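Local coordinates for protein RhCC (Rhodococcus jostii, PDB 4U5R) that probably acts as a cofactor-independent oxygenase of the tautomerase superfamily, built as a trimer of beta-alpha-beta subunits and able to bind magnesium, at residues 66-71 against 103-108; 3-8 against 60-65; 34-39 against 133-138; 117-122 against 140-145. The protein carries 1 engineered substitution. One frame throughout, in Å; residues are numbered along the deposited sequence.

Interaction 1 (66-71 against 103-108); sequences LDHIAR and IHIAET. Engineered in segment 103-108: Ala106 (natural residue Asp).
Leu66 meets both Ile103 and Ile105 where strands 61-68 and 100-107 run in parallel, the two strands of a beta-alpha-beta unit whose connecting helix is 76-90. The backbone of Leu66 is gripped at both ends: its N donates to His104 O, and its O accepts from Ala106 N at 3.0 Å. With chi1 at 55° its CG sits between the backbone N and the carbonyl carbon, and the two methyls divide the neighbours. CD2 reaches Ile103 CD1 at 3.6 Å, while CD1 lies 3.8 Å from Ile105 CD1. An alanine at this position would strip away both methyls and is likely to open a gap beside the ends of Ile103 and Ile105. Asp67 turns to the other face, with Ala106, an engineered substitution for the natural aspartate that binds magnesium; Asp67 OD1 is 3.6 Å from Ala106 CB. The carboxylate is held by Arg65 of its own chain and by Arg65 and His104 of the third subunit. His68 continues the parallel pairing, its N donating to Ala106 O at 2.8 Å and its O accepting from Thr108 N. Ile105 CG2 lies over one face of the imidazole in a CH-pi contact, 4.1 Å from the centroid of the His68 ring and 11° off its normal; Tyr28 OH bonds to NE2. Past the strand, Ile69 CG1 packs against Thr108 OG1. Arg71, salt-bridged to Glu128, contributes its carbonyl: one water donates to Arg71 O and, at 2.7 Å, to Glu107 OE2, which Met73 N also bonds, and meets His68 ND1 in the ring plane.

Interaction 2 (3-8 against 60-65); sequences WEIFTP and NFVRIR
Ile5, Val62 and Ile64 form the apolar centre on one face of the paired strands. Ile5 CG2 touches Val62 CG1 at 3.8 Å, each of these methyls standing anti to its own backbone N (Val62 chi1 177°). Ile64 CG2 lies near Ile5 CG1 and also reaches Trp3, 3.7 Å from CE3, approaching the indole obliquely; Trp3 NE1 is bonded to Tyr28 OH. At the far end Pro8 CD lies near Val62 CG2, and against Phe61 O. Strands 2-8 and 61-68 are the antiparallel central pair of the mixed sheet of this tautomerase-superfamily fold, with 40-46 beyond the first and 100-107 beyond the second. Ile5 and Ile64 are a non-hydrogen-bonded pair; the pairs flanking it, Glu4 with Arg65 and Phe6 with Arg63, each exchange two backbone bonds, such as Phe6 N to Arg63 O at 2.9 Å. That same Arg63 O lies in the plane of the Phe6 ring, 3.3 Å from its edge carbon CD2. Glu4 and Arg65 extend side by side on the face that also carries Phe6 and Arg63, their carboxylate and guanidinium planes 77° apart, with OE1 4.6 Å from NH1, too far for a salt bridge. A water spans the gap, donating to Glu4 OE1 at 2.6 Å and accepting from Arg65 NH1. Each charge has firmer mates elsewhere: Lys44 for Glu4, Asp67 of its own chain and Asp67 of the second subunit for Arg65.

Interaction 3 (34-39 against 133-138); sequences LPRFYV and KENRPI
The turn after helix 14-32, which includes the short 3-10 segment 36-38 leading into strand 40-46, meets the chain just after helix 126-134, with Phe37 lying against Asn135, Arg136 and Pro137. Asn135 is the first residue to leave the helix and has a positive phi. Pro137 CD sits over one face of Phe37 in a CH-pi contact, 3.8 Å from the ring centroid and displaced toward the rim, beside CZ and CE1. At the ring's edge, in its plane, Asn135 OD1 approaches Phe37 CD2 to 3.2 Å. Between these two, Arg136 N lies 3.3 Å from Phe37 CE2, coming in obliquely. A chi1 of 69° places the Phe37 ring alongside the 135-137 backbone, and more of Phe37 is buried by 133-138 than of any other residue in 34-39. An alanine in place of Phe37 would remove the ring and would probably deprive Pro137 CD of the face it lies on and open a gap beside the Asn135-Pro137 backbone. Asn135 OD1 also accepts a weak, bent bond from Phe37 N, at 133°, and packs on Arg36 CB at 3.5 Å. The Arg36 guanidinium, whose NH1 is engaged by Glu22 and by Gly54 O of the third subunit, stands 81° from the amide plane. One water in the guanidinium plane links the two groups, accepting from Arg36 NE and from Asn135 ND2, both at 3.3 Å.

Interaction 4 (117-122 against 140-145); sequences GLVPPP and YDVAAS
The ring of Tyr140 carries this contact: Val119 O lies at its edge, near the ring plane, while Pro121 CA and the carbonyl carbon of Pro120 come in obliquely around the hydroxyl. The ring belongs to the lead-in to the C-terminal helix 142-150, which is laid here against the proline-rich loop between strand 113-115 and helix 126-134. Tyr140 OH donates to Val119 O at 2.7 Å, reaching the oxygen from above its carbonyl plane, 43° out of it. Val119 O is also 3.2 Å from Tyr140 CE1, so the carbonyl sits against the flank of the phenol as well as its hydroxyl. Pro121, two residues on, packs on the hydroxyl, its CA 3.1 Å from Tyr140 OH and its CB 3.9 Å from Tyr140 CZ. Pro121 N brings no hydrogen to the hydroxyl, so its approach is packing. A chi1 of 73° tucks the Tyr140 ring over its own backbone, and from there the ring extends to the loop; Met127 of helix 126-134 touches it too. Beyond the ring, Val119 and Val142 meet at about a right angle, Val119 CB lying 4.0 Å from Val142 CG2. This places the first turn of the helix against the loop. Asp141 is the N-cap of that helix: its OD1 accepts from Ala144 N at 2.9 Å, met from above the carboxylate plane.

In the fold
Interactions 1 and 2 are buried and share strand 61-68, which pairs in parallel with 100-107 and antiparallel with 2-8 in one sheet; they touch through His104 and Arg63, and both reach the second subunit. Their backbones are tied by regular bonds, with Glu4, Arg63, Arg65 and Asp67 on one face. Interactions 3 and 4 lie on the other side of the chain's centre from interaction 2 and join loops to helix ends, relying on aromatic and proline contacts with few direct hydrogen bonds. Interaction 3 is partly buried and touches the third subunit; interaction 4 is a surface contact. Tyr38 packing on Pro120 and Pro121 connects these two, and Arg71 on Leu34 connects 1 with 3.

Interaction 1 (66-71 against 103-108)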
# COMPACT_ATOMS: atom_id res chain seq x y z
N LEU B 66 -1.26 -7.54 -1.48
CA LEU B 66 -2.69 -7.39 -1.66
C LEU B 66 -3.37 -6.90 -0.40
O LEU B 66 -2.91 -7.22 0.68
CB LEU B 66 -3.29 -8.71 -2.14
CG LEU B 66 -3.07 -10.01 -1.36
CD1 LEU B 66 -4.33 -10.87 -1.28
CD2 LEU B 66 -1.91 -10.79 -1.95
N ASP B 67 -4.40 -6.06 -0.56
CA ASP B 67 -5.34 -5.76 0.52
C ASP B 67 -6.59 -6.61 0.43
O ASP B 67 -7.14 -6.81 -0.67
CB ASP B 67 -5.79 -4.29 0.50
CG ASP B 67 -4.67 -3.31 0.82
OD1 ASP B 67 -3.75 -3.61 1.59
OD2 ASP B 67 -4.74 -2.17 0.31
N HIS B 68 -7.07 -7.08 1.57
CA HIS B 68 -8.40 -7.67 1.67
C HIS B 68 -9.29 -6.66 2.36
O HIS B 68 -8.95 -6.18 3.44
CB HIS B 68 -8.36 -8.97 2.46
CG HIS B 68 -7.97 -10.16 1.65
ND1 HIS B 68 -7.96 -11.43 2.17
CD2 HIS B 68 -7.59 -10.28 0.35
CE1 HIS B 68 -7.60 -12.29 1.23
NE2 HIS B 68 -7.37 -11.62 0.12
N ILE B 69 -10.42 -6.36 1.72
CA ILE B 69 -11.33 -5.31 2.17
C ILE B 69 -12.69 -5.85 2.55
O ILE B 69 -13.27 -5.45 3.55
CB ILE B 69 -11.51 -4.25 1.08
CG1 ILE B 69 -10.15 -3.85 0.51
CG2 ILE B 69 -12.26 -3.04 1.65
CD1 ILE B 69 -10.21 -3.28 -0.92
N ALA B 70 -13.21 -6.76 1.73
CA ALA B 70 -14.59 -7.21 1.87
C ALA B 70 -14.76 -8.17 3.05
O ALA B 70 -15.74 -8.10 3.78
CB ALA B 70 -15.08 -7.85 0.57
N ARG B 71 -13.79 -9.06 3.24
CA ARG B 71 -13.90 -10.07 4.29
C ARG B 71 -12.70 -10.01 5.24
O ARG B 71 -11.60 -9.63 4.85
CB ARG B 71 -14.00 -11.48 3.69
CG ARG B 71 -15.17 -11.71 2.74
CD ARG B 71 -16.48 -11.90 3.49
NE ARG B 71 -17.49 -12.58 2.67
CZ ARG B 71 -18.28 -11.97 1.79
NH1 ARG B 71 -18.17 -10.66 1.60
NH2 ARG B 71 -19.16 -12.68 1.09
N ILE B 103 5.13 -12.61 -1.29
CA ILE B 103 3.74 -12.15 -1.23
C ILE B 103 3.39 -11.82 0.20
O ILE B 103 3.82 -12.51 1.13
CB ILE B 103 2.75 -13.22 -1.74
CG1 ILE B 103 1.31 -12.65 -1.78
CG2 ILE B 103 2.79 -14.47 -0.86
CD1 ILE B 103 0.35 -13.51 -2.62
N HIS B 104 2.61 -10.76 0.38
CA HIS B 104 1.98 -10.52 1.68
C HIS B 104 0.63 -9.83 1.55
O HIS B 104 0.31 -9.22 0.52
CB HIS B 104 2.93 -9.74 2.62
CG HIS B 104 3.08 -8.28 2.33
ND1 HIS B 104 3.86 -7.79 1.31
CD2 HIS B 104 2.62 -7.19 3.00
CE1 HIS B 104 3.83 -6.47 1.32
NE2 HIS B 104 3.08 -6.08 2.34
N ILE B 105 -0.18 -9.99 2.59
CA ILE B 105 -1.54 -9.47 2.64
C ILE B 105 -1.76 -8.53 3.83
O ILE B 105 -1.25 -8.75 4.93
CB ILE B 105 -2.59 -10.59 2.77
CG1 ILE B 105 -2.25 -11.77 1.86
CG2 ILE B 105 -4.00 -10.04 2.51
CD1 ILE B 105 -3.35 -12.83 1.77
N ALA B 106 -2.54 -7.49 3.60
CA ALA B 106 -3.01 -6.63 4.67
C ALA B 106 -4.53 -6.64 4.65
O ALA B 106 -5.14 -6.84 3.61
CB ALA B 106 -2.47 -5.22 4.50
N GLU B 107 -5.14 -6.44 5.81
CA GLU B 107 -6.59 -6.32 5.92
C GLU B 107 -6.89 -4.86 6.26
O GLU B 107 -6.28 -4.30 7.17
CB GLU B 107 -7.15 -7.28 6.98
CG GLU B 107 -6.84 -8.75 6.68
CD GLU B 107 -7.50 -9.72 7.66
OE1 GLU B 107 -7.30 -9.56 8.89
OE2 GLU B 107 -8.20 -10.64 7.21
N THR B 108 -7.79 -4.26 5.48
CA THR B 108 -8.14 -2.85 5.62
C THR B 108 -9.64 -2.74 5.93
O THR B 108 -10.39 -3.70 5.68
CB THR B 108 -7.77 -2.03 4.35
OG1 THR B 108 -8.63 -2.39 3.27
CG2 THR B 108 -6.31 -2.29 3.92
O HOH W 1 -9.16 -11.14 4.71

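Interaction 2 (3-8 against 60-65)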
# COMPACT_ATOMS: atom_id res chain seq x y z
N TRP B 3 -5.04 -6.44 -5.64
CA TRP B 3 -3.74 -7.08 -5.85
C TRP B 3 -2.79 -6.22 -6.67
O TRP B 3 -3.18 -5.65 -7.70
CB TRP B 3 -3.88 -8.42 -6.58
CG TRP B 3 -4.44 -9.55 -5.80
CD1 TRP B 3 -5.65 -9.61 -5.16
CD2 TRP B 3 -3.83 -10.83 -5.64
NE1 TRP B 3 -5.81 -10.85 -4.58
CE2 TRP B 3 -4.71 -11.61 -4.86
CE3 TRP B 3 -2.61 -11.38 -6.05
CZ2 TRP B 3 -4.41 -12.93 -4.50
CZ3 TRP B 3 -2.32 -12.70 -5.69
CH2 TRP B 3 -3.21 -13.45 -4.91
N GLU B 4 -1.55 -6.15 -6.23
CA GLU B 4 -0.48 -5.56 -7.00
C GLU B 4 0.54 -6.62 -7.33
O GLU B 4 1.04 -7.27 -6.43
CB GLU B 4 0.20 -4.45 -6.22
CG GLU B 4 -0.60 -3.20 -6.03
CD GLU B 4 0.13 -2.25 -5.11
OE1 GLU B 4 0.36 -2.62 -3.94
OE2 GLU B 4 0.53 -1.17 -5.58
N ILE B 5 0.88 -6.76 -8.61
CA ILE B 5 1.92 -7.70 -9.00
C ILE B 5 3.02 -6.96 -9.74
O ILE B 5 2.82 -6.46 -10.85
CB ILE B 5 1.33 -8.86 -9.84
CG1 ILE B 5 0.23 -9.55 -9.03
CG2 ILE B 5 2.42 -9.84 -10.25
CD1 ILE B 5 -0.44 -10.72 -9.72
N PHE B 6 4.17 -6.84 -9.09
CA PHE B 6 5.33 -6.15 -9.63
C PHE B 6 6.24 -7.16 -10.31
O PHE B 6 6.76 -8.04 -9.65
CB PHE B 6 6.10 -5.44 -8.52
CG PHE B 6 5.31 -4.37 -7.82
CD1 PHE B 6 5.33 -3.07 -8.28
CD2 PHE B 6 4.60 -4.66 -6.66
CE1 PHE B 6 4.64 -2.07 -7.61
CE2 PHE B 6 3.89 -3.67 -5.99
CZ PHE B 6 3.91 -2.38 -6.48
N THR B 7 6.44 -7.03 -11.62
CA THR B 7 7.21 -8.00 -12.41
C THR B 7 8.37 -7.38 -13.17
O THR B 7 8.35 -6.19 -13.48
CB THR B 7 6.33 -8.70 -13.47
OG1 THR B 7 6.04 -7.76 -14.52
CG2 THR B 7 5.03 -9.21 -12.87
N PRO B 8 9.39 -8.20 -13.52
CA PRO B 8 10.33 -7.75 -14.54
C PRO B 8 9.56 -7.28 -15.76
O PRO B 8 8.54 -7.90 -16.08
CB PRO B 8 11.14 -9.01 -14.86
CG PRO B 8 11.07 -9.82 -13.62
CD PRO B 8 9.71 -9.54 -13.01
N ASN B 60 14.86 -10.70 -11.72
CA ASN B 60 14.14 -11.97 -11.85
C ASN B 60 13.22 -12.16 -10.65
O ASN B 60 12.96 -13.28 -10.20
CB ASN B 60 15.14 -13.13 -11.99
CG ASN B 60 14.48 -14.43 -12.41
OD1 ASN B 60 13.71 -14.48 -13.36
ND2 ASN B 60 14.77 -15.50 -11.67
N PHE B 61 12.68 -11.05 -10.17
CA PHE B 61 11.93 -11.09 -8.92
C PHE B 61 10.52 -10.52 -9.09
O PHE B 61 10.35 -9.42 -9.64
CB PHE B 61 12.71 -10.32 -7.85
CG PHE B 61 12.13 -10.45 -6.46
CD1 PHE B 61 12.45 -11.53 -5.65
CD2 PHE B 61 11.30 -9.47 -5.95
CE1 PHE B 61 11.92 -11.65 -4.36
CE2 PHE B 61 10.77 -9.58 -4.67
CZ PHE B 61 11.08 -10.66 -3.88
N VAL B 62 9.52 -11.29 -8.65
CA VAL B 62 8.13 -10.85 -8.68
C VAL B 62 7.65 -10.57 -7.25
O VAL B 62 7.67 -11.45 -6.40
CB VAL B 62 7.23 -11.91 -9.37
CG1 VAL B 62 5.76 -11.46 -9.31
CG2 VAL B 62 7.67 -12.14 -10.81
N ARG B 63 7.24 -9.34 -6.99
CA ARG B 63 6.73 -8.98 -5.66
C ARG B 63 5.22 -8.76 -5.72
O ARG B 63 4.74 -7.96 -6.52
CB ARG B 63 7.45 -7.72 -5.15
CG ARG B 63 7.26 -7.39 -3.67
CD ARG B 63 7.66 -8.59 -2.81
NE ARG B 63 7.71 -8.24 -1.40
CZ ARG B 63 6.68 -8.30 -0.55
NH1 ARG B 63 5.46 -8.65 -0.96
NH2 ARG B 63 6.89 -7.97 0.72
N ILE B 64 4.48 -9.47 -4.85
CA ILE B 64 3.02 -9.39 -4.82
C ILE B 64 2.55 -8.83 -3.48
O ILE B 64 3.03 -9.24 -2.42
CB ILE B 64 2.36 -10.78 -5.02
CG1 ILE B 64 2.90 -11.49 -6.27
CG2 ILE B 64 0.83 -10.64 -5.00
CD1 ILE B 64 3.89 -12.62 -5.93
N ARG B 65 1.61 -7.89 -3.51
CA ARG B 65 1.03 -7.35 -2.28
C ARG B 65 -0.46 -7.21 -2.47
O ARG B 65 -0.89 -6.76 -3.51
CB ARG B 65 1.65 -6.00 -1.93
CG ARG B 65 1.10 -5.41 -0.63
CD ARG B 65 1.35 -3.91 -0.52
NE ARG B 65 0.96 -3.47 0.81
CZ ARG B 65 -0.29 -3.21 1.17
NH1 ARG B 65 -1.28 -3.32 0.28
NH2 ARG B 65 -0.55 -2.85 2.43
O HOH W 2 -1.46 -3.97 -2.61

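Interaction 3 (34-39 against 133-138)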
# COMPACT_ATOMS: atom_id res chain seq x y z
N LEU B 34 -17.72 -14.15 -3.99
CA LEU B 34 -17.58 -12.72 -4.16
C LEU B 34 -17.94 -12.37 -5.60
O LEU B 34 -17.65 -13.13 -6.53
CB LEU B 34 -16.14 -12.30 -3.85
CG LEU B 34 -15.89 -11.18 -2.85
CD1 LEU B 34 -16.67 -11.44 -1.59
CD2 LEU B 34 -14.40 -11.08 -2.55
N PRO B 35 -18.55 -11.20 -5.80
CA PRO B 35 -18.73 -10.68 -7.16
C PRO B 35 -17.37 -10.62 -7.84
O PRO B 35 -16.39 -10.18 -7.21
CB PRO B 35 -19.31 -9.28 -6.94
CG PRO B 35 -19.95 -9.35 -5.58
CD PRO B 35 -19.12 -10.30 -4.77
N ARG B 36 -17.29 -11.08 -9.09
CA ARG B 36 -16.01 -11.18 -9.76
C ARG B 36 -15.33 -9.82 -9.83
O ARG B 36 -14.11 -9.72 -9.63
CB ARG B 36 -16.18 -11.76 -11.16
CG ARG B 36 -16.72 -13.17 -11.19
CD ARG B 36 -16.95 -13.60 -12.62
NE ARG B 36 -15.71 -13.47 -13.36
CZ ARG B 36 -14.79 -14.43 -13.42
NH1 ARG B 36 -13.67 -14.23 -14.10
NH2 ARG B 36 -15.00 -15.58 -12.80
N PHE B 37 -16.11 -8.76 -10.07
CA PHE B 37 -15.52 -7.45 -10.29
C PHE B 37 -14.90 -6.82 -9.03
O PHE B 37 -14.19 -5.82 -9.16
CB PHE B 37 -16.53 -6.47 -10.90
CG PHE B 37 -17.65 -6.08 -9.97
CD1 PHE B 37 -17.53 -4.98 -9.13
CD2 PHE B 37 -18.83 -6.80 -9.98
CE1 PHE B 37 -18.56 -4.63 -8.29
CE2 PHE B 37 -19.87 -6.44 -9.13
CZ PHE B 37 -19.73 -5.36 -8.29
N TYR B 38 -15.17 -7.38 -7.84
CA TYR B 38 -14.45 -6.99 -6.61
C TYR B 38 -12.95 -7.25 -6.74
O TYR B 38 -12.14 -6.55 -6.12
CB TYR B 38 -14.93 -7.75 -5.37
CG TYR B 38 -16.23 -7.29 -4.74
CD1 TYR B 38 -17.03 -6.34 -5.36
CD2 TYR B 38 -16.65 -7.82 -3.53
CE1 TYR B 38 -18.23 -5.94 -4.79
CE2 TYR B 38 -17.83 -7.42 -2.95
CZ TYR B 38 -18.62 -6.48 -3.58
OH TYR B 38 -19.80 -6.10 -3.00
N VAL B 39 -12.58 -8.26 -7.53
CA VAL B 39 -11.17 -8.67 -7.62
C VAL B 39 -10.41 -7.84 -8.66
O VAL B 39 -10.59 -8.00 -9.87
CB VAL B 39 -11.05 -10.17 -7.96
CG1 VAL B 39 -9.63 -10.65 -7.75
CG2 VAL B 39 -11.99 -10.99 -7.09
N LYS B 133 -24.26 -12.06 -9.40
CA LYS B 133 -24.97 -12.61 -10.55
C LYS B 133 -24.93 -11.66 -11.75
O LYS B 133 -24.72 -12.09 -12.90
CB LYS B 133 -26.42 -12.92 -10.16
CG LYS B 133 -27.23 -13.65 -11.21
CD LYS B 133 -28.67 -13.87 -10.75
CE LYS B 133 -29.37 -12.54 -10.50
NZ LYS B 133 -29.40 -11.68 -11.73
N GLU B 134 -25.12 -10.38 -11.49
CA GLU B 134 -25.11 -9.38 -12.54
C GLU B 134 -23.70 -9.01 -12.94
O GLU B 134 -23.46 -8.52 -14.05
CB GLU B 134 -25.85 -8.12 -12.08
CG GLU B 134 -27.32 -8.35 -11.85
CD GLU B 134 -28.08 -8.50 -13.15
OE1 GLU B 134 -27.55 -8.08 -14.21
OE2 GLU B 134 -29.21 -9.03 -13.13
N ASN B 135 -22.77 -9.25 -12.02
CA ASN B 135 -21.37 -8.85 -12.12
C ASN B 135 -21.19 -7.36 -12.38
O ASN B 135 -20.34 -6.95 -13.18
CB ASN B 135 -20.64 -9.65 -13.20
CG ASN B 135 -19.15 -9.67 -12.99
OD1 ASN B 135 -18.66 -9.40 -11.89
ND2 ASN B 135 -18.40 -9.98 -14.05
N ARG B 136 -21.98 -6.55 -11.68
CA ARG B 136 -21.81 -5.10 -11.73
C ARG B 136 -22.36 -4.52 -10.43
O ARG B 136 -23.22 -5.11 -9.80
CB ARG B 136 -22.51 -4.50 -12.95
CG ARG B 136 -23.99 -4.79 -13.02
CD ARG B 136 -24.60 -4.31 -14.34
NE ARG B 136 -23.91 -4.89 -15.49
CZ ARG B 136 -24.23 -6.05 -16.06
NH1 ARG B 136 -25.24 -6.79 -15.59
NH2 ARG B 136 -23.54 -6.48 -17.11
N PRO B 137 -21.82 -3.37 -10.01
CA PRO B 137 -22.40 -2.77 -8.80
C PRO B 137 -23.73 -2.09 -9.10
O PRO B 137 -23.76 -1.08 -9.80
CB PRO B 137 -21.33 -1.76 -8.36
CG PRO B 137 -20.52 -1.49 -9.57
CD PRO B 137 -20.60 -2.70 -10.46
N ILE B 138 -24.81 -2.65 -8.56
CA ILE B 138 -26.16 -2.15 -8.78
C ILE B 138 -26.58 -1.18 -7.68
O ILE B 138 -26.56 -1.54 -6.51
CB ILE B 138 -27.20 -3.29 -8.84
CG1 ILE B 138 -26.79 -4.38 -9.84
CG2 ILE B 138 -28.58 -2.72 -9.17
CD1 ILE B 138 -27.01 -4.02 -11.28
O HOH W 3 -19.63 -12.31 -10.38
O HOH W 4 -15.42 -10.73 -15.12

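Interaction 4 (117-122 against 140-145)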
# COMPACT_ATOMS: atom_id res chain seq x y z
N GLY B 117 -18.82 4.46 -6.51
CA GLY B 117 -19.43 5.40 -5.59
C GLY B 117 -20.45 4.78 -4.64
O GLY B 117 -21.07 5.51 -3.87
N LEU B 118 -20.63 3.46 -4.71
CA LEU B 118 -21.67 2.78 -3.93
C LEU B 118 -21.09 2.07 -2.71
O LEU B 118 -19.96 1.58 -2.74
CB LEU B 118 -22.41 1.75 -4.80
CG LEU B 118 -23.11 2.25 -6.06
CD1 LEU B 118 -23.66 1.09 -6.89
CD2 LEU B 118 -24.22 3.23 -5.68
N VAL B 119 -21.89 2.00 -1.65
CA VAL B 119 -21.58 1.16 -0.50
C VAL B 119 -21.77 -0.29 -0.89
O VAL B 119 -22.87 -0.69 -1.25
CB VAL B 119 -22.49 1.49 0.71
CG1 VAL B 119 -22.25 0.52 1.87
CG2 VAL B 119 -22.32 2.94 1.15
N PRO B 120 -20.69 -1.09 -0.84
CA PRO B 120 -20.90 -2.52 -1.11
C PRO B 120 -21.85 -3.16 -0.09
O PRO B 120 -21.86 -2.77 1.07
CB PRO B 120 -19.48 -3.10 -1.02
CG PRO B 120 -18.60 -1.93 -1.37
CD PRO B 120 -19.26 -0.77 -0.70
N PRO B 121 -22.65 -4.13 -0.54
CA PRO B 121 -23.67 -4.71 0.35
C PRO B 121 -23.05 -5.64 1.40
O PRO B 121 -21.89 -6.00 1.29
CB PRO B 121 -24.57 -5.49 -0.61
CG PRO B 121 -23.72 -5.75 -1.80
CD PRO B 121 -22.83 -4.56 -1.94
N PRO B 122 -23.83 -6.00 2.44
CA PRO B 122 -23.26 -6.86 3.47
C PRO B 122 -22.85 -8.23 2.93
O PRO B 122 -23.46 -8.72 1.98
CB PRO B 122 -24.40 -7.00 4.48
CG PRO B 122 -25.27 -5.81 4.25
CD PRO B 122 -25.21 -5.60 2.77
N TYR B 140 -28.64 0.56 -4.96
CA TYR B 140 -29.64 -0.06 -4.10
C TYR B 140 -29.83 0.74 -2.82
O TYR B 140 -29.01 1.62 -2.48
CB TYR B 140 -29.25 -1.51 -3.78
CG TYR B 140 -28.09 -1.63 -2.80
CD1 TYR B 140 -26.78 -1.39 -3.21
CD2 TYR B 140 -28.31 -2.00 -1.48
CE1 TYR B 140 -25.73 -1.49 -2.32
CE2 TYR B 140 -27.26 -2.10 -0.59
CZ TYR B 140 -25.97 -1.85 -1.01
OH TYR B 140 -24.95 -1.95 -0.11
N ASP B 141 -30.92 0.45 -2.13
CA ASP B 141 -31.23 1.06 -0.85
C ASP B 141 -30.39 0.39 0.22
O ASP B 141 -30.69 -0.73 0.65
CB ASP B 141 -32.72 0.93 -0.53
CG ASP B 141 -33.17 1.86 0.58
OD1 ASP B 141 -32.57 1.83 1.67
OD2 ASP B 141 -34.14 2.62 0.37
N VAL B 142 -29.33 1.07 0.64
CA VAL B 142 -28.38 0.50 1.59
C VAL B 142 -29.06 0.11 2.90
O VAL B 142 -28.86 -1.00 3.39
CB VAL B 142 -27.23 1.48 1.89
CG1 VAL B 142 -26.26 0.87 2.89
CG2 VAL B 142 -26.51 1.85 0.60
N ALA B 143 -29.87 1.02 3.44
CA ALA B 143 -30.55 0.78 4.71
C ALA B 143 -31.53 -0.39 4.62
O ALA B 143 -31.60 -1.22 5.52
CB ALA B 143 -31.27 2.05 5.16
N ALA B 144 -32.29 -0.44 3.52
CA ALA B 144 -33.27 -1.51 3.33
C ALA B 144 -32.59 -2.87 3.21
O ALA B 144 -33.05 -3.85 3.79
CB ALA B 144 -34.12 -1.23 2.11
N SER B 145 -31.49 -2.91 2.46
CA SER B 145 -30.75 -4.16 2.27
C SER B 145 -30.03 -4.59 3.54
O SER B 145 -29.99 -5.78 3.86
CB SER B 145 -29.76 -4.02 1.12
OG SER B 145 -30.44 -4.00 -0.13